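Local coordinates for Rbsd/fucu transport protein family protein (Streptococcus pneumoniae, PDB 4A34) that probably interconverts the alpha and beta anomers of L-fucose as a fucose mutarotase of the RbsD/FucU family, binding beta-L-fucopyranose, at residues I[50-59]-I[85-96]. Sequence-based numbering, arbitrary orientation.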
ATOM      1  N   ILE I  50      -9.799  31.436   7.246  1.00 35.44           N
ATOM      2  CA  ILE I  50     -10.385  31.296   5.907  1.00 35.03           C
ATOM      3  C   ILE I  50     -10.326  32.540   5.004  1.00 35.12           C
ATOM      4  O   ILE I  50     -10.027  32.390   3.822  1.00 35.20           O
ATOM      5  CB  ILE I  50     -11.816  30.675   5.948  1.00 34.88           C
ATOM      6  CG1 ILE I  50     -11.748  29.260   6.542  1.00 34.36           C
ATOM      7  CG2 ILE I  50     -12.451  30.670   4.548  1.00 34.44           C
ATOM      8  CD1 ILE I  50     -13.084  28.575   6.822  1.00 33.32           C
ATOM      9  N   PRO I  51     -10.608  33.757   5.540  1.00 35.22           N
ATOM     10  CA  PRO I  51     -10.492  34.947   4.675  1.00 35.35           C
ATOM     11  C   PRO I  51      -9.115  35.097   4.026  1.00 35.28           C
ATOM     12  O   PRO I  51      -9.031  35.437   2.845  1.00 34.98           O
ATOM     13  CB  PRO I  51     -10.788  36.138   5.618  1.00 35.43           C
ATOM     14  CG  PRO I  51     -10.946  35.573   6.990  1.00 35.32           C
ATOM     15  CD  PRO I  51     -11.191  34.093   6.856  1.00 35.55           C
ATOM     16  N   GLU I  52      -8.057  34.828   4.793  1.00 35.70           N
ATOM     17  CA  GLU I  52      -6.692  34.796   4.255  1.00 36.28           C
ATOM     18  C   GLU I  52      -6.586  33.780   3.116  1.00 35.98           C
ATOM     19  O   GLU I  52      -6.110  34.101   2.026  1.00 36.33           O
ATOM     20  CB  GLU I  52      -5.666  34.459   5.347  1.00 36.79           C
ATOM     21  CG  GLU I  52      -5.433  35.550   6.390  1.00 38.71           C
ATOM     22  CD  GLU I  52      -6.233  35.325   7.666  1.00 41.89           C
ATOM     23  OE1 GLU I  52      -7.482  35.450   7.631  1.00 42.73           O
ATOM     24  OE2 GLU I  52      -5.603  35.042   8.710  1.00 42.90           O
ATOM     25  N   LEU I  53      -7.050  32.561   3.371  1.00 35.51           N
ATOM     26  CA  LEU I  53      -6.999  31.494   2.377  1.00 35.17           C
ATOM     27  C   LEU I  53      -7.885  31.768   1.151  1.00 34.88           C
ATOM     28  O   LEU I  53      -7.525  31.395   0.028  1.00 34.38           O
ATOM     29  CB  LEU I  53      -7.372  30.151   3.024  1.00 35.20           C
ATOM     30  CG  LEU I  53      -7.013  28.878   2.258  1.00 34.89           C
ATOM     31  CD1 LEU I  53      -5.536  28.852   1.961  1.00 35.03           C
ATOM     32  CD2 LEU I  53      -7.407  27.651   3.059  1.00 35.54           C
ATOM     33  N   LEU I  54      -9.029  32.420   1.377  1.00 34.61           N
ATOM     34  CA  LEU I  54      -9.993  32.725   0.311  1.00 34.74           C
ATOM     35  C   LEU I  54      -9.422  33.715  -0.712  1.00 35.13           C
ATOM     36  O   LEU I  54      -9.640  33.580  -1.918  1.00 34.87           O
ATOM     37  CB  LEU I  54     -11.304  33.259   0.909  1.00 34.69           C
ATOM     38  CG  LEU I  54     -12.417  33.732  -0.038  1.00 34.67           C
ATOM     39  CD1 LEU I  54     -12.907  32.598  -0.954  1.00 34.63           C
ATOM     40  CD2 LEU I  54     -13.566  34.321   0.752  1.00 33.87           C
ATOM     41  N   ASP I  55      -8.690  34.706  -0.209  1.00 35.61           N
ATOM     42  CA  ASP I  55      -8.037  35.699  -1.037  1.00 36.00           C
ATOM     43  C   ASP I  55      -6.995  35.050  -1.965  1.00 36.08           C
ATOM     44  O   ASP I  55      -6.936  35.350  -3.168  1.00 36.12           O
ATOM     45  CB  ASP I  55      -7.382  36.744  -0.131  1.00 36.35           C
ATOM     46  CG  ASP I  55      -6.983  38.004  -0.878  1.00 37.71           C
ATOM     47  OD1 ASP I  55      -7.820  38.550  -1.640  1.00 38.94           O
ATOM     48  OD2 ASP I  55      -5.829  38.451  -0.691  1.00 39.10           O
ATOM     49  N   SER I  56      -6.191  34.148  -1.400  1.00 35.93           N
ATOM     50  CA  SER I  56      -5.122  33.479  -2.139  1.00 35.76           C
ATOM     51  C   SER I  56      -5.676  32.549  -3.207  1.00 35.69           C
ATOM     52  O   SER I  56      -5.157  32.485  -4.318  1.00 35.70           O
ATOM     53  CB  SER I  56      -4.220  32.694  -1.184  1.00 35.78           C
ATOM     54  OG  SER I  56      -3.618  33.544  -0.225  1.00 35.51           O
ATOM     55  N   ILE I  57      -6.736  31.830  -2.855  1.00 35.79           N
ATOM     56  CA  ILE I  57      -7.378  30.894  -3.771  1.00 35.56           C
ATOM     57  C   ILE I  57      -8.072  31.644  -4.905  1.00 35.94           C
ATOM     58  O   ILE I  57      -7.940  31.258  -6.068  1.00 36.20           O
ATOM     59  CB  ILE I  57      -8.335  29.915  -3.017  1.00 35.14           C
ATOM     60  CG1 ILE I  57      -7.511  28.991  -2.112  1.00 34.39           C
ATOM     61  CG2 ILE I  57      -9.169  29.104  -3.991  1.00 34.51           C
ATOM     62  CD1 ILE I  57      -8.302  27.976  -1.332  1.00 32.48           C
ATOM     63  N   LEU I  58      -8.780  32.725  -4.574  1.00 36.32           N
ATOM     64  CA  LEU I  58      -9.453  33.551  -5.596  1.00 36.59           C
ATOM     65  C   LEU I  58      -8.456  34.195  -6.569  1.00 36.91           C
ATOM     66  O   LEU I  58      -8.746  34.360  -7.765  1.00 37.04           O
ATOM     67  CB  LEU I  58     -10.356  34.612  -4.955  1.00 36.15           C
ATOM     68  CG  LEU I  58     -11.619  34.121  -4.244  1.00 35.55           C
ATOM     69  CD1 LEU I  58     -12.320  35.275  -3.579  1.00 35.72           C
ATOM     70  CD2 LEU I  58     -12.573  33.397  -5.184  1.00 35.69           C
ATOM     71  N   TYR I  59      -7.276  34.528  -6.049  1.00 37.02           N
ATOM     72  CA  TYR I  59      -6.166  35.045  -6.854  1.00 37.29           C
ATOM     73  C   TYR I  59      -5.720  34.075  -7.953  1.00 37.19           C
ATOM     74  O   TYR I  59      -5.421  34.497  -9.075  1.00 37.38           O
ATOM     75  CB  TYR I  59      -4.984  35.376  -5.936  1.00 37.61           C
ATOM     76  CG  TYR I  59      -3.791  35.991  -6.626  1.00 38.60           C
ATOM     77  CD1 TYR I  59      -3.890  37.236  -7.255  1.00 39.41           C
ATOM     78  CD2 TYR I  59      -2.551  35.340  -6.634  1.00 39.20           C
ATOM     79  CE1 TYR I  59      -2.788  37.817  -7.881  1.00 40.17           C
ATOM     80  CE2 TYR I  59      -1.437  35.911  -7.263  1.00 39.69           C
ATOM     81  CZ  TYR I  59      -1.567  37.150  -7.881  1.00 40.68           C
ATOM     82  OH  TYR I  59      -0.491  37.728  -8.510  1.00 41.44           O
ATOM     83  N   ILE I  85     -18.329  37.158   9.650  1.00 45.60           N
ATOM     84  CA  ILE I  85     -17.392  36.727   8.614  1.00 45.23           C
ATOM     85  C   ILE I  85     -17.983  36.707   7.183  1.00 45.11           C
ATOM     86  O   ILE I  85     -17.238  36.799   6.204  1.00 45.19           O
ATOM     87  CB  ILE I  85     -16.712  35.363   8.992  1.00 45.37           C
ATOM     88  CG1 ILE I  85     -15.381  35.185   8.240  1.00 45.31           C
ATOM     89  CG2 ILE I  85     -17.677  34.165   8.806  1.00 44.76           C
ATOM     90  CD1 ILE I  85     -14.364  34.286   8.939  1.00 44.56           C
ATOM     91  N   TRP I  86     -19.310  36.604   7.064  1.00 44.72           N
ATOM     92  CA  TRP I  86     -19.960  36.601   5.748  1.00 44.44           C
ATOM     93  C   TRP I  86     -19.758  37.922   5.019  1.00 44.28           C
ATOM     94  O   TRP I  86     -19.564  37.936   3.808  1.00 44.24           O
ATOM     95  CB  TRP I  86     -21.452  36.253   5.853  1.00 44.51           C
ATOM     96  CG  TRP I  86     -21.741  34.777   6.094  1.00 44.48           C
ATOM     97  CD1 TRP I  86     -20.828  33.783   6.308  1.00 44.34           C
ATOM     98  CD2 TRP I  86     -23.035  34.155   6.184  1.00 44.48           C
ATOM     99  NE1 TRP I  86     -21.466  32.583   6.505  1.00 44.77           N
ATOM    100  CE2 TRP I  86     -22.821  32.780   6.436  1.00 44.30           C
ATOM    101  CE3 TRP I  86     -24.353  34.626   6.068  1.00 44.53           C
ATOM    102  CZ2 TRP I  86     -23.874  31.866   6.579  1.00 43.72           C
ATOM    103  CZ3 TRP I  86     -25.403  33.713   6.204  1.00 45.23           C
ATOM    104  CH2 TRP I  86     -25.152  32.346   6.457  1.00 44.70           C
ATOM    105  N   GLY I  87     -19.791  39.027   5.761  1.00 44.26           N
ATOM    106  CA  GLY I  87     -19.440  40.340   5.210  1.00 44.00           C
ATOM    107  C   GLY I  87     -18.014  40.346   4.687  1.00 43.80           C
ATOM    108  O   GLY I  87     -17.756  40.730   3.539  1.00 43.81           O
ATOM    109  N   THR I  88     -17.096  39.897   5.541  1.00 43.58           N
ATOM    110  CA  THR I  88     -15.685  39.724   5.197  1.00 43.28           C
ATOM    111  C   THR I  88     -15.511  38.924   3.900  1.00 43.58           C
ATOM    112  O   THR I  88     -14.734  39.320   3.020  1.00 43.34           O
ATOM    113  CB  THR I  88     -14.929  39.017   6.337  1.00 43.07           C
ATOM    114  OG1 THR I  88     -15.446  39.451   7.603  1.00 42.49           O
ATOM    115  CG2 THR I  88     -13.449  39.314   6.260  1.00 42.86           C
ATOM    116  N   TYR I  89     -16.246  37.812   3.791  1.00 43.63           N
ATOM    117  CA  TYR I  89     -16.242  36.986   2.582  1.00 43.92           C
ATOM    118  C   TYR I  89     -16.788  37.745   1.386  1.00 44.39           C
ATOM    119  O   TYR I  89     -16.217  37.682   0.294  1.00 44.13           O
ATOM    120  CB  TYR I  89     -17.071  35.706   2.760  1.00 43.56           C
ATOM    121  CG  TYR I  89     -16.520  34.685   3.726  1.00 42.55           C
ATOM    122  CD1 TYR I  89     -15.170  34.655   4.063  1.00 42.19           C
ATOM    123  CD2 TYR I  89     -17.359  33.744   4.304  1.00 41.48           C
ATOM    124  CE1 TYR I  89     -14.674  33.709   4.956  1.00 41.28           C
ATOM    125  CE2 TYR I  89     -16.874  32.802   5.189  1.00 41.01           C
ATOM    126  CZ  TYR I  89     -15.537  32.792   5.512  1.00 40.14           C
ATOM    127  OH  TYR I  89     -15.072  31.857   6.389  1.00 39.30           O
ATOM    128  N   ARG I  90     -17.908  38.436   1.599  1.00 45.28           N
ATOM    129  CA  ARG I  90     -18.575  39.184   0.531  1.00 46.28           C
ATOM    130  C   ARG I  90     -17.684  40.305  -0.006  1.00 46.82           C
ATOM    131  O   ARG I  90     -17.547  40.454  -1.223  1.00 46.58           O
ATOM    132  CB  ARG I  90     -19.959  39.691   0.971  1.00 46.24           C
ATOM    133  CG  ARG I  90     -21.052  38.633   0.835  1.00 46.12           C
ATOM    134  CD  ARG I  90     -22.443  39.198   1.035  1.00 46.85           C
ATOM    135  NE  ARG I  90     -22.712  39.466   2.442  1.00 47.14           N
ATOM    136  CZ  ARG I  90     -23.448  38.688   3.229  1.00 47.91           C
ATOM    137  NH1 ARG I  90     -24.015  37.582   2.744  1.00 47.57           N
ATOM    138  NH2 ARG I  90     -23.620  39.023   4.508  1.00 47.29           N
ATOM    139  N   GLN I  91     -17.058  41.049   0.911  1.00 47.85           N
ATOM    140  CA  GLN I  91     -16.020  42.042   0.584  1.00 49.07           C
ATOM    141  C   GLN I  91     -14.905  41.461  -0.292  1.00 49.78           C
ATOM    142  O   GLN I  91     -14.469  42.083  -1.265  1.00 49.96           O
ATOM    143  CB  GLN I  91     -15.364  42.561   1.863  1.00 49.02           C
ATOM    144  CG  GLN I  91     -16.223  43.425   2.753  1.00 49.69           C
ATOM    145  CD  GLN I  91     -15.473  43.869   4.001  1.00 50.88           C
ATOM    146  OE1 GLN I  91     -14.547  43.194   4.470  1.00 50.96           O
ATOM    147  NE2 GLN I  91     -15.870  45.014   4.546  1.00 51.43           N
ATOM    148  N   MET I  92     -14.438  40.275   0.094  1.00 50.44           N
ATOM    149  CA  MET I  92     -13.345  39.578  -0.556  1.00 50.90           C
ATOM    150  C   MET I  92     -13.758  39.165  -1.968  1.00 51.25           C
ATOM    151  O   MET I  92     -13.065  39.469  -2.934  1.00 51.27           O
ATOM    152  CB  MET I  92     -12.988  38.343   0.280  1.00 50.97           C
ATOM    153  CG  MET I  92     -11.566  37.828   0.150  1.00 51.63           C
ATOM    154  SD  MET I  92     -10.558  38.194   1.598  1.00 53.30           S
ATOM    155  CE  MET I  92      -9.833  39.772   1.131  1.00 53.45           C
ATOM    156  N   ILE I  93     -14.898  38.483  -2.072  1.00 51.75           N
ATOM    157  CA  ILE I  93     -15.375  37.906  -3.333  1.00 52.07           C
ATOM    158  C   ILE I  93     -15.585  38.955  -4.417  1.00 52.51           C
ATOM    159  O   ILE I  93     -15.086  38.802  -5.530  1.00 52.63           O
ATOM    160  CB  ILE I  93     -16.657  37.064  -3.124  1.00 51.92           C
ATOM    161  CG1 ILE I  93     -16.309  35.753  -2.416  1.00 51.66           C
ATOM    162  CG2 ILE I  93     -17.354  36.790  -4.457  1.00 51.45           C
ATOM    163  CD1 ILE I  93     -17.497  35.034  -1.792  1.00 51.49           C
ATOM    164  N   GLU I  94     -16.335  40.006  -4.095  1.00 53.20           N
ATOM    165  CA  GLU I  94     -16.399  41.193  -4.942  1.00 53.99           C
ATOM    166  C   GLU I  94     -15.026  41.843  -4.776  1.00 54.20           C
ATOM    167  O   GLU I  94     -14.486  41.862  -3.669  1.00 54.48           O
ATOM    168  CB  GLU I  94     -17.538  42.118  -4.477  1.00 54.04           C
ATOM    169  CG  GLU I  94     -17.934  43.236  -5.455  1.00 54.91           C
ATOM    170  CD  GLU I  94     -19.254  43.929  -5.074  1.00 56.26           C
ATOM    171  OE1 GLU I  94     -20.333  43.425  -5.472  1.00 55.52           O
ATOM    172  OE2 GLU I  94     -19.210  44.970  -4.370  1.00 55.96           O
ATOM    173  N   GLY I  95     -14.433  42.331  -5.862  1.00 54.24           N
ATOM    174  CA  GLY I  95     -13.053  42.827  -5.789  1.00 54.58           C
ATOM    175  C   GLY I  95     -12.059  41.900  -6.473  1.00 54.84           C
ATOM    176  O   GLY I  95     -11.038  42.352  -6.996  1.00 54.82           O
ATOM    177  N   HIS I  96     -12.347  40.597  -6.452  1.00 54.90           N
ATOM    178  CA  HIS I  96     -11.704  39.643  -7.364  1.00 54.80           C
ATOM    179  C   HIS I  96     -12.542  39.518  -8.648  1.00 54.69           C
ATOM    180  O   HIS I  96     -12.196  38.767  -9.574  1.00 54.76           O
ATOM    181  CB  HIS I  96     -11.516  38.274  -6.696  1.00 54.98           C
ATOM    182  CG  HIS I  96     -10.325  38.199  -5.789  1.00 54.94           C
ATOM    183  ND1 HIS I  96      -9.043  37.999  -6.257  1.00 54.57           N
ATOM    184  CD2 HIS I  96     -10.223  38.291  -4.441  1.00 54.67           C
ATOM    185  CE1 HIS I  96      -8.203  37.975  -5.238  1.00 54.59           C
ATOM    186  NE2 HIS I  96      -8.893  38.150  -4.125  1.00 54.32           N
TER
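Leu54 CD2 lies 3.7 Å from CD1 of Tyr89, on the buried side of two nearly parallel helices whose axes cross at -19° and come within 10.1 Å. The same methyl reaches Met92 CG, the Leu54 and Met92 side chains running antiparallel alongside one another, and Leu58 CD1 packs on Ile93 CG1. Tyr89 extends toward the start of helix 50-59: Pro51 CD abuts the ring edge at CE1, Ile50 CG2 approaches obliquely, and the hydroxyl is hydrogen-bonded to the carbonyl of Ala131. Both helices pack on one face of the mixed central sheet of this RbsD/FucU fold, where Ile50, Leu54 and Tyr89 all touch Ile133 of strand 133-136. The partly exposed side is loose only where Thr88 CG2 grazes Pro51 CB at 4.2 Å. Further along it is polar but firmly gripped. Met92 folds at chi2 (106°), carrying SD to 3.4 Å from Pro51 O and CE against the Asp55 carboxylate. A type II turn through Gly95 brings His96 back, and its NE2 donates a nearly straight hydrogen bond (2.7 Å, 169°) to Asp55 OD1, in the imidazole plane but from above the carboxylate plane. Leu58 CB, from the buried side, sits over the centre of one imidazole face, a CH-pi contact 3.7 Å from the centroid.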